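Local structure of N-terminal acetyltransferase-like protein (Chaetomium thermophilum, 5NNP) at residues L316-G321 and S344-Y349; K102-L107 and H112-D117. The protein probably serves as the helical-repeat auxiliary subunit of an N-terminal acetyltransferase complex, holding the partner chain thought to acetylate protein N-termini. One frame throughout, in Å; residues are numbered along the deposited sequence.

Contact 1 (L316-G321 and S344-Y349). With CMC (carboxymethyl coenzyme *a), chain B.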
ATOM      1  N   LEU A 316      32.883   4.969  14.056  1.00 44.96           N
ATOM      2  CA  LEU A 316      32.631   5.312  12.657  1.00 48.76           C
ATOM      3  C   LEU A 316      31.483   6.303  12.514  1.00 45.85           C
ATOM      4  O   LEU A 316      31.610   7.314  11.821  1.00 42.90           O
ATOM      5  CB  LEU A 316      32.308   4.068  11.829  1.00 51.13           C
ATOM      6  CG  LEU A 316      33.483   3.258  11.297  1.00 63.49           C
ATOM      7  CD1 LEU A 316      32.977   1.938  10.762  1.00 72.33           C
ATOM      8  CD2 LEU A 316      34.201   4.025  10.206  1.00 64.53           C
ATOM      9  N   MET A 317      30.358   6.011  13.158  1.00 37.44           N
ATOM     10  CA  MET A 317      29.176   6.828  12.935  1.00 43.32           C
ATOM     11  C   MET A 317      29.328   8.191  13.614  1.00 42.75           C
ATOM     12  O   MET A 317      29.027   9.226  13.017  1.00 38.75           O
ATOM     13  CB  MET A 317      27.910   6.111  13.424  1.00 37.57           C
ATOM     14  CG  MET A 317      27.676   4.751  12.770  1.00 39.01           C
ATOM     15  SD  MET A 317      27.305   4.787  10.989  1.00 45.85           S
ATOM     16  CE  MET A 317      25.507   4.808  11.016  1.00 38.07           C
ATOM     17  N   PHE A 318      29.803   8.196  14.853  1.00 42.10           N
ATOM     18  CA  PHE A 318      29.978   9.455  15.563  1.00 38.62           C
ATOM     19  C   PHE A 318      30.997  10.343  14.870  1.00 36.62           C
ATOM     20  O   PHE A 318      30.781  11.537  14.734  1.00 42.32           O
ATOM     21  CB  PHE A 318      30.378   9.204  17.007  1.00 40.33           C
ATOM     22  CG  PHE A 318      29.267   8.639  17.829  1.00 45.34           C
ATOM     23  CD1 PHE A 318      27.954   8.745  17.387  1.00 44.69           C
ATOM     24  CD2 PHE A 318      29.522   7.988  19.029  1.00 40.64           C
ATOM     25  CE1 PHE A 318      26.910   8.227  18.133  1.00 47.14           C
ATOM     26  CE2 PHE A 318      28.486   7.464  19.782  1.00 38.82           C
ATOM     27  CZ  PHE A 318      27.181   7.581  19.340  1.00 44.39           C
ATOM     28  N   ASP A 319      32.092   9.757  14.409  1.00 40.57           N
ATOM     29  CA  ASP A 319      33.116  10.537  13.725  1.00 46.71           C
ATOM     30  C   ASP A 319      32.573  11.184  12.463  1.00 50.36           C
ATOM     31  O   ASP A 319      32.972  12.293  12.092  1.00 52.74           O
ATOM     32  CB  ASP A 319      34.317   9.662  13.397  1.00 38.24           C
ATOM     33  CG  ASP A 319      35.203   9.436  14.602  1.00 44.62           C
ATOM     34  OD1 ASP A 319      34.955  10.066  15.655  1.00 44.62           O
ATOM     35  OD2 ASP A 319      36.154   8.642  14.488  1.00 48.32           O
ATOM     36  N   LYS A 320      31.651  10.479  11.823  1.00 49.73           N
ATOM     37  CA  LYS A 320      31.012  10.934  10.606  1.00 44.36           C
ATOM     38  C   LYS A 320      29.909  11.939  10.964  1.00 47.01           C
ATOM     39  O   LYS A 320      29.382  12.644  10.111  1.00 51.36           O
ATOM     40  CB  LYS A 320      30.465   9.725   9.833  1.00 47.17           C
ATOM     41  CG  LYS A 320      30.191   9.965   8.349  1.00 56.22           C
ATOM     42  CD  LYS A 320      29.510   8.754   7.703  1.00 64.92           C
ATOM     43  CE  LYS A 320      28.562   9.159   6.556  1.00 66.84           C
ATOM     44  NZ  LYS A 320      29.253   9.730   5.348  1.00 66.40           N
ATOM     45  N   GLY A 321      29.577  12.011  12.246  1.00 40.73           N
ATOM     46  CA  GLY A 321      28.598  12.966  12.729  1.00 37.93           C
ATOM     47  C   GLY A 321      27.153  12.561  12.485  1.00 43.77           C
ATOM     48  O   GLY A 321      26.240  13.379  12.642  1.00 44.81           O
ATOM     49  N   SER A 344      27.036   3.100  27.627  1.00 44.47           N
ATOM     50  CA  SER A 344      28.365   3.175  28.199  1.00 46.60           C
ATOM     51  C   SER A 344      29.401   3.506  27.128  1.00 46.40           C
ATOM     52  O   SER A 344      30.303   4.300  27.363  1.00 49.57           O
ATOM     53  CB  SER A 344      28.719   1.861  28.903  1.00 46.93           C
ATOM     54  OG  SER A 344      30.059   1.858  29.361  1.00 51.85           O
ATOM     55  N   LEU A 345      29.273   2.904  25.952  1.00 44.42           N
ATOM     56  CA  LEU A 345      30.218   3.176  24.873  1.00 49.59           C
ATOM     57  C   LEU A 345      30.117   4.615  24.364  1.00 54.10           C
ATOM     58  O   LEU A 345      31.133   5.235  24.030  1.00 58.28           O
ATOM     59  CB  LEU A 345      30.004   2.205  23.719  1.00 47.43           C
ATOM     60  CG  LEU A 345      30.525   0.802  24.017  1.00 52.50           C
ATOM     61  CD1 LEU A 345      30.222  -0.092  22.838  1.00 45.90           C
ATOM     62  CD2 LEU A 345      32.019   0.844  24.318  1.00 43.34           C
ATOM     63  N   ALA A 346      28.896   5.135  24.298  1.00 46.94           N
ATOM     64  CA  ALA A 346      28.683   6.516  23.884  1.00 45.55           C
ATOM     65  C   ALA A 346      29.339   7.472  24.876  1.00 50.11           C
ATOM     66  O   ALA A 346      30.043   8.403  24.493  1.00 54.26           O
ATOM     67  CB  ALA A 346      27.202   6.819  23.763  1.00 38.23           C
ATOM     68  N   GLU A 347      29.091   7.238  26.154  1.00 49.73           N
ATOM     69  CA  GLU A 347      29.687   8.033  27.205  1.00 52.07           C
ATOM     70  C   GLU A 347      31.208   7.944  27.116  1.00 55.54           C
ATOM     71  O   GLU A 347      31.924   8.924  27.341  1.00 60.62           O
ATOM     72  CB  GLU A 347      29.192   7.557  28.570  1.00 53.30           C
ATOM     73  CG  GLU A 347      29.336   8.599  29.658  1.00 68.95           C
ATOM     74  CD  GLU A 347      28.258   9.658  29.586  1.00 68.27           C
ATOM     75  OE1 GLU A 347      27.087   9.282  29.383  1.00 60.26           O
ATOM     76  OE2 GLU A 347      28.580  10.860  29.730  1.00 76.03           O
ATOM     77  N   GLU A 348      31.685   6.756  26.762  1.00 54.91           N
ATOM     78  CA  GLU A 348      33.107   6.472  26.643  1.00 52.42           C
ATOM     79  C   GLU A 348      33.724   7.269  25.500  1.00 48.41           C
ATOM     80  O   GLU A 348      34.829   7.795  25.618  1.00 52.48           O
ATOM     81  CB  GLU A 348      33.308   4.978  26.425  1.00 43.11           C
ATOM     82  CG  GLU A 348      34.561   4.401  26.995  1.00 45.40           C
ATOM     83  CD  GLU A 348      34.639   2.899  26.754  1.00 68.29           C
ATOM     84  OE1 GLU A 348      35.007   2.496  25.628  1.00 73.71           O
ATOM     85  OE2 GLU A 348      34.315   2.113  27.674  1.00 56.34           O
ATOM     86  N   TYR A 349      33.000   7.341  24.390  1.00 39.93           N
ATOM     87  CA  TYR A 349      33.436   8.075  23.209  1.00 38.97           C
ATOM     88  C   TYR A 349      33.463   9.581  23.486  1.00 51.30           C
ATOM     89  O   TYR A 349      34.419  10.276  23.137  1.00 57.49           O
ATOM     90  CB  TYR A 349      32.509   7.750  22.036  1.00 37.10           C
ATOM     91  CG  TYR A 349      32.731   8.592  20.804  1.00 43.53           C
ATOM     92  CD1 TYR A 349      32.158   9.856  20.687  1.00 35.41           C
ATOM     93  CD2 TYR A 349      33.506   8.120  19.750  1.00 47.90           C
ATOM     94  CE1 TYR A 349      32.370  10.627  19.567  1.00 41.18           C
ATOM     95  CE2 TYR A 349      33.721   8.889  18.615  1.00 44.99           C
ATOM     96  CZ  TYR A 349      33.149  10.139  18.534  1.00 43.95           C
ATOM     97  OH  TYR A 349      33.356  10.899  17.411  1.00 50.43           O
TER
HETATM   98  N1A CMC B 101      24.513  17.464   3.514  1.00 79.60           N
HETATM   99  C2A CMC B 101      25.445  17.308   2.530  1.00 77.91           C
HETATM  100  N3A CMC B 101      25.572  16.126   1.864  1.00 83.04           N
HETATM  101  C4A CMC B 101      24.765  15.076   2.177  1.00 87.75           C
HETATM  102  C5A CMC B 101      23.796  15.226   3.190  1.00 82.81           C
HETATM  103  C6A CMC B 101      23.685  16.450   3.855  1.00 77.33           C
HETATM  104  N6A CMC B 101      22.729  16.607   4.854  1.00 74.84           N
HETATM  105  N7A CMC B 101      23.094  13.929   3.286  1.00 83.34           N
HETATM  106  C8A CMC B 101      23.672  13.117   2.355  1.00 89.89           C
HETATM  107  N9A CMC B 101      24.628  13.823   1.753  1.00 92.71           N
HETATM  108  C1B CMC B 101      25.415  13.269   0.706  1.00 99.30           C
HETATM  109  C2B CMC B 101      26.694  12.722   1.193  1.00104.44           C
HETATM  110  O2B CMC B 101      27.752  13.226   0.368  1.00112.90           O
HETATM  111  C3B CMC B 101      26.621  11.286   0.982  1.00105.17           C
HETATM  112  O3B CMC B 101      27.870  10.830   0.437  1.00107.13           O
HETATM  113  P3B CMC B 101      29.005  10.388   1.441  1.00 73.04           P
HETATM  114  O7A CMC B 101      30.250  10.104   0.706  1.00 75.97           O
HETATM  115  O8A CMC B 101      28.545   9.177   2.340  1.00 63.67           O
HETATM  116  O9A CMC B 101      29.406  11.526   2.264  1.00 86.59           O
HETATM  117  C4B CMC B 101      25.604  11.103  -0.074  1.00104.12           C
HETATM  118  O4B CMC B 101      24.689  12.164   0.114  1.00 98.45           O
HETATM  119  C5B CMC B 101      24.914   9.805   0.184  1.00106.83           C
HETATM  120  O5B CMC B 101      24.436   9.924   1.529  1.00107.79           O
HETATM  121  P1A CMC B 101      23.069   9.112   1.798  1.00 54.47           P
HETATM  122  O1A CMC B 101      23.004   8.629   3.219  1.00 44.34           O
HETATM  123  O2A CMC B 101      23.020   7.901   0.876  1.00 40.53           O
HETATM  124  O3A CMC B 101      21.779  10.055   1.499  1.00 46.16           O
HETATM  125  P2A CMC B 101      20.410  10.025   2.280  1.00 50.28           P
HETATM  126  O4A CMC B 101      20.569  10.780   3.569  1.00 31.51           O
HETATM  127  O5A CMC B 101      20.025   8.618   2.572  1.00 39.15           O
HETATM  128  O6A CMC B 101      19.299  10.687   1.385  1.00 37.07           O
HETATM  129  CBP CMC B 101      18.239  12.557   0.300  1.00 32.37           C
HETATM  130  CCP CMC B 101      19.592  11.838   0.623  1.00 33.59           C
HETATM  131  CDP CMC B 101      17.390  11.521  -0.505  1.00 22.19           C
HETATM  132  CEP CMC B 101      18.479  13.833  -0.580  1.00 28.59           C
HETATM  133  CAP CMC B 101      17.578  12.957   1.647  1.00 26.88           C
HETATM  134  OAP CMC B 101      18.314  13.944   2.278  1.00 27.92           O
HETATM  135  C9P CMC B 101      16.122  13.433   1.552  1.00 29.35           C
HETATM  136  O9P CMC B 101      15.190  12.616   1.582  1.00 33.49           O
HETATM  137  N8P CMC B 101      15.823  14.851   1.465  1.00 28.54           N
HETATM  138  C7P CMC B 101      14.451  15.328   1.407  1.00 24.92           C
HETATM  139  C6P CMC B 101      13.664  14.835   0.158  1.00 19.99           C
HETATM  140  C5P CMC B 101      14.484  15.194  -1.058  1.00 29.23           C
HETATM  141  O5P CMC B 101      14.936  16.309  -1.175  1.00 37.38           O
HETATM  142  N4P CMC B 101      14.738  14.190  -2.046  1.00 31.20           N
HETATM  143  C3P CMC B 101      15.561  14.515  -3.192  1.00 22.25           C
HETATM  144  C2P CMC B 101      14.702  14.794  -4.424  1.00 18.79           C
HETATM  145  S1P CMC B 101      15.809  15.189  -5.802  1.00 44.16           S
HETATM  146  C1  CMC B 101      15.412  14.107  -7.185  1.00 35.57           C
HETATM  147  C2  CMC B 101      13.922  13.860  -7.153  1.00 39.04           C
HETATM  148  O21 CMC B 101      13.460  12.861  -6.618  1.00 36.95           O
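Phe318 and Tyr349 form an edge-to-face aromatic pair: the ring centroids lie 5.0 Å apart, the planes meet at 61°, and the edge of Phe318 is turned toward the face of Tyr349. Phe318 CD2 is the leading ring atom, 3.6 Å from Tyr349 CD1. A CH-pi contact reinforces the pair, because Phe318 CB sits over the same ring, displaced toward its rim and 3.3 Å from Tyr349 CZ. The tyrosine reaches this far because its CG stands opposite the backbone N (chi1 172°), which sends the ring past the phenylalanine toward the neighbouring helix. A lesser apolar touch joins Phe318 CE2 to Ala346 CB at 4.2 Å.

These rings span a fairly wide interhelical gap in an all-helical array consistent with the TPR-related auxiliary subunit of N-terminal acetyltransferase A. The segments of helices 303-320 and 336-352 approach to 11.7 Å between axes and run in broadly the same sense, 45° apart, while Ala374 of helix 369-381 touches both aromatic side chains.

The polar component is a single hydrogen bond from Tyr349 OH to Asp319 OD1, 2.5 Å, with the oxygen at the edge of the phenol ring and met nearly along its C-O axis. A phenylalanine here would probably leave Asp319 OD1 without its hydroxyl donor and the ring without that tether.

Lys320, whose CB points away from helix 336-352, takes no part in the pairing; its NZ donates to O8A of the coenzyme A analogue's 3'-phosphate at 3.1 Å. The helix then ends in a Schellman motif at Gly321.

Contact 2 (K102-L107 and H112-D117)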
ATOM      1  N   LYS A 102     -23.920  -8.041 -19.297  1.00 32.45           N
ATOM      2  CA  LYS A 102     -24.031  -9.471 -19.591  1.00 33.84           C
ATOM      3  C   LYS A 102     -25.216  -9.799 -20.508  1.00 39.12           C
ATOM      4  O   LYS A 102     -25.117 -10.642 -21.407  1.00 35.39           O
ATOM      5  CB  LYS A 102     -24.155 -10.254 -18.288  1.00 33.37           C
ATOM      6  CG  LYS A 102     -23.744 -11.687 -18.385  1.00 44.44           C
ATOM      7  CD  LYS A 102     -23.076 -12.151 -17.097  1.00 47.77           C
ATOM      8  CE  LYS A 102     -24.041 -12.107 -15.939  1.00 47.22           C
ATOM      9  NZ  LYS A 102     -23.428 -12.782 -14.774  1.00 46.60           N
ATOM     10  N   PHE A 103     -26.339  -9.129 -20.270  1.00 43.68           N
ATOM     11  CA  PHE A 103     -27.544  -9.369 -21.049  1.00 43.55           C
ATOM     12  C   PHE A 103     -27.438  -8.693 -22.421  1.00 44.23           C
ATOM     13  O   PHE A 103     -27.819  -9.272 -23.457  1.00 35.08           O
ATOM     14  CB  PHE A 103     -28.777  -8.881 -20.290  1.00 31.46           C
ATOM     15  CG  PHE A 103     -30.068  -9.458 -20.801  1.00 32.08           C
ATOM     16  CD1 PHE A 103     -30.318 -10.823 -20.709  1.00 33.62           C
ATOM     17  CD2 PHE A 103     -31.030  -8.639 -21.366  1.00 32.19           C
ATOM     18  CE1 PHE A 103     -31.515 -11.377 -21.166  1.00 32.87           C
ATOM     19  CE2 PHE A 103     -32.222  -9.171 -21.834  1.00 37.10           C
ATOM     20  CZ  PHE A 103     -32.472 -10.550 -21.737  1.00 38.93           C
ATOM     21  N   ALA A 104     -26.907  -7.475 -22.428  1.00 39.00           N
ATOM     22  CA  ALA A 104     -26.608  -6.800 -23.686  1.00 38.73           C
ATOM     23  C   ALA A 104     -25.751  -7.705 -24.586  1.00 38.15           C
ATOM     24  O   ALA A 104     -26.051  -7.892 -25.774  1.00 39.65           O
ATOM     25  CB  ALA A 104     -25.915  -5.473 -23.428  1.00 34.62           C
ATOM     26  N   LEU A 105     -24.706  -8.297 -24.020  1.00 33.15           N
ATOM     27  CA  LEU A 105     -23.867  -9.202 -24.800  1.00 36.04           C
ATOM     28  C   LEU A 105     -24.614 -10.475 -25.269  1.00 40.35           C
ATOM     29  O   LEU A 105     -24.289 -11.021 -26.322  1.00 37.69           O
ATOM     30  CB  LEU A 105     -22.618  -9.591 -23.999  1.00 40.86           C
ATOM     31  CG  LEU A 105     -21.491 -10.288 -24.774  1.00 40.72           C
ATOM     32  CD1 LEU A 105     -20.913  -9.366 -25.825  1.00 40.79           C
ATOM     33  CD2 LEU A 105     -20.378 -10.787 -23.864  1.00 40.81           C
ATOM     34  N   LYS A 106     -25.600 -10.954 -24.507  1.00 28.43           N
ATOM     35  CA  LYS A 106     -26.375 -12.109 -24.966  1.00 39.34           C
ATOM     36  C   LYS A 106     -27.296 -11.700 -26.117  1.00 50.04           C
ATOM     37  O   LYS A 106     -27.707 -12.537 -26.925  1.00 47.00           O
ATOM     38  CB  LYS A 106     -27.202 -12.735 -23.832  1.00 32.07           C
ATOM     39  CG  LYS A 106     -26.371 -13.406 -22.775  1.00 37.70           C
ATOM     40  CD  LYS A 106     -27.203 -14.137 -21.743  1.00 36.56           C
ATOM     41  CE  LYS A 106     -26.316 -14.623 -20.599  1.00 46.52           C
ATOM     42  NZ  LYS A 106     -27.085 -15.345 -19.529  1.00 53.33           N
ATOM     43  N   LEU A 107     -27.623 -10.411 -26.176  1.00 52.63           N
ATOM     44  CA  LEU A 107     -28.451  -9.878 -27.253  1.00 47.72           C
ATOM     45  C   LEU A 107     -27.615  -9.545 -28.480  1.00 44.08           C
ATOM     46  O   LEU A 107     -28.065  -9.735 -29.600  1.00 54.19           O
ATOM     47  CB  LEU A 107     -29.213  -8.639 -26.779  1.00 40.05           C
ATOM     48  CG  LEU A 107     -30.294  -8.972 -25.756  1.00 34.72           C
ATOM     49  CD1 LEU A 107     -30.913  -7.731 -25.116  1.00 32.27           C
ATOM     50  CD2 LEU A 107     -31.333  -9.815 -26.445  1.00 32.85           C
ATOM     51  N   HIS A 112     -17.668  -6.260 -29.601  1.00 38.34           N
ATOM     52  CA  HIS A 112     -16.379  -6.339 -28.932  1.00 44.91           C
ATOM     53  C   HIS A 112     -16.284  -5.353 -27.780  1.00 47.74           C
ATOM     54  O   HIS A 112     -15.594  -5.624 -26.798  1.00 42.74           O
ATOM     55  CB  HIS A 112     -15.231  -6.106 -29.923  1.00 46.26           C
ATOM     56  CG  HIS A 112     -14.972  -7.280 -30.818  1.00 61.78           C
ATOM     57  ND1 HIS A 112     -15.916  -7.764 -31.699  1.00 64.80           N
ATOM     58  CD2 HIS A 112     -13.892  -8.087 -30.945  1.00 67.51           C
ATOM     59  CE1 HIS A 112     -15.425  -8.809 -32.338  1.00 68.70           C
ATOM     60  NE2 HIS A 112     -14.198  -9.028 -31.900  1.00 67.66           N
ATOM     61  N   GLN A 113     -16.979  -4.220 -27.894  1.00 42.36           N
ATOM     62  CA  GLN A 113     -16.925  -3.208 -26.850  1.00 38.02           C
ATOM     63  C   GLN A 113     -17.629  -3.689 -25.583  1.00 46.45           C
ATOM     64  O   GLN A 113     -17.140  -3.503 -24.458  1.00 43.22           O
ATOM     65  CB  GLN A 113     -17.554  -1.903 -27.318  1.00 39.31           C
ATOM     66  CG  GLN A 113     -17.602  -0.836 -26.231  1.00 44.50           C
ATOM     67  CD  GLN A 113     -18.466   0.357 -26.605  1.00 57.85           C
ATOM     68  OE1 GLN A 113     -19.355   0.262 -27.461  1.00 66.67           O
ATOM     69  NE2 GLN A 113     -18.203   1.495 -25.970  1.00 59.04           N
ATOM     70  N   ILE A 114     -18.792  -4.296 -25.775  1.00 40.30           N
ATOM     71  CA  ILE A 114     -19.567  -4.765 -24.648  1.00 37.66           C
ATOM     72  C   ILE A 114     -18.816  -5.877 -23.918  1.00 38.78           C
ATOM     73  O   ILE A 114     -18.763  -5.884 -22.682  1.00 39.00           O
ATOM     74  CB  ILE A 114     -20.965  -5.231 -25.096  1.00 34.13           C
ATOM     75  CG1 ILE A 114     -21.786  -4.007 -25.528  1.00 35.71           C
ATOM     76  CG2 ILE A 114     -21.668  -5.992 -23.984  1.00 30.58           C
ATOM     77  CD1 ILE A 114     -23.165  -4.321 -26.078  1.00 37.37           C
ATOM     78  N   GLN A 115     -18.211  -6.791 -24.671  1.00 32.60           N
ATOM     79  CA  GLN A 115     -17.469  -7.905 -24.075  1.00 30.55           C
ATOM     80  C   GLN A 115     -16.232  -7.401 -23.364  1.00 34.76           C
ATOM     81  O   GLN A 115     -15.858  -7.914 -22.311  1.00 35.30           O
ATOM     82  CB  GLN A 115     -17.068  -8.940 -25.138  1.00 29.52           C
ATOM     83  CG  GLN A 115     -16.118 -10.039 -24.638  1.00 24.72           C
ATOM     84  CD  GLN A 115     -16.759 -10.952 -23.579  1.00 31.28           C
ATOM     85  OE1 GLN A 115     -17.218 -12.040 -23.892  1.00 36.08           O
ATOM     86  NE2 GLN A 115     -16.791 -10.499 -22.326  1.00 31.00           N
ATOM     87  N   ARG A 116     -15.596  -6.393 -23.951  1.00 43.82           N
ATOM     88  CA  ARG A 116     -14.384  -5.805 -23.388  1.00 42.25           C
ATOM     89  C   ARG A 116     -14.660  -5.184 -22.022  1.00 38.58           C
ATOM     90  O   ARG A 116     -13.926  -5.425 -21.066  1.00 44.49           O
ATOM     91  CB  ARG A 116     -13.813  -4.760 -24.345  1.00 45.18           C
ATOM     92  CG  ARG A 116     -12.497  -4.157 -23.931  1.00 52.62           C
ATOM     93  CD  ARG A 116     -11.908  -3.328 -25.070  1.00 62.34           C
ATOM     94  NE  ARG A 116     -12.898  -2.469 -25.726  1.00 73.74           N
ATOM     95  CZ  ARG A 116     -13.129  -1.198 -25.392  1.00 80.31           C
ATOM     96  NH1 ARG A 116     -12.439  -0.636 -24.404  1.00 88.00           N
ATOM     97  NH2 ARG A 116     -14.048  -0.486 -26.043  1.00 73.10           N
ATOM     98  N   ASP A 117     -15.744  -4.420 -21.937  1.00 29.80           N
ATOM     99  CA  ASP A 117     -16.050  -3.643 -20.751  1.00 33.51           C
ATOM    100  C   ASP A 117     -16.591  -4.506 -19.636  1.00 39.26           C
ATOM    101  O   ASP A 117     -16.282  -4.280 -18.465  1.00 43.10           O
ATOM    102  CB  ASP A 117     -17.018  -2.530 -21.106  1.00 43.60           C
ATOM    103  CG  ASP A 117     -16.361  -1.456 -21.960  1.00 51.15           C
ATOM    104  OD1 ASP A 117     -15.140  -1.240 -21.808  1.00 52.41           O
ATOM    105  OD2 ASP A 117     -17.052  -0.833 -22.788  1.00 51.51           O
TER
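Leu105 has its CG swung opposite the backbone N (chi1 -167°), which spreads its two methyls over the start of the facing helix, where they meet Ile114 and Gln115. On Ile114 it is CG2 that stands opposite the backbone N, while CG1 lies beside that N and carries CD1 toward Ala104. One isoleucine therefore contacts two successive residues: CG2 is 3.7 Å from Leu105 CB, and CD1 is 4.0 Å from Ala104 CB. The side chains of Leu105 and Ile114 pass flank to flank, pointing contrary ways, instead of meeting end on, and their CA atoms, 6.2 Å apart, are the nearest pair across the segments.

The topology is that of adjoining helices in a TPR array. Helix 94-107 falls within the predicted repeat 78-111, and helix 112-124 follows after a short turn; their segments are near-antiparallel at 150°, with axes 9.3 Å apart. Ile114 also packs on His82 of helix 78-90 and on Tyr101, so its side chain lies against two other helices, 78-90 and 94-107.

Gln115 flanks the apolar patch through its aliphatic part and its amide. Its chain bends at chi2 (65°), bringing the carboxamide slantwise across the end of Leu105, with OE1 3.4 Å from Leu105 CD2. The other leucine methyl, CD1, lies 3.9 Å from the backbone N of Gln115. These are van der Waals contacts, since the pairing across the segments includes no hydrogen bond. Gln115 NE2 makes a weak hydrogen bond to Ser134 OG, and its side chain also touches Asn137 and Met138 of helix 128-141.

In the fold
Contacts 1 and 2 lie on opposite sides of the chain's centre, their own centres 70 Å apart and their nearest atoms about 52 Å apart. They follow one another in sequence, contact 2 first, and belong to different parts of the helical array: contact 2 to the TPR helices nearer the N-terminus, contact 1 to the later region related to acetyltransferase auxiliary subunits. Their relation to the ligand differs accordingly. The 316-321 segment reaches carboxymethyl coenzyme A through Lys320 and also meets the chain of another protein, which itself hydrogen-bonds the cofactor analogue. No other protein chain of the assembly touches the segments of contact 2, which is internal helix packing remote from that site.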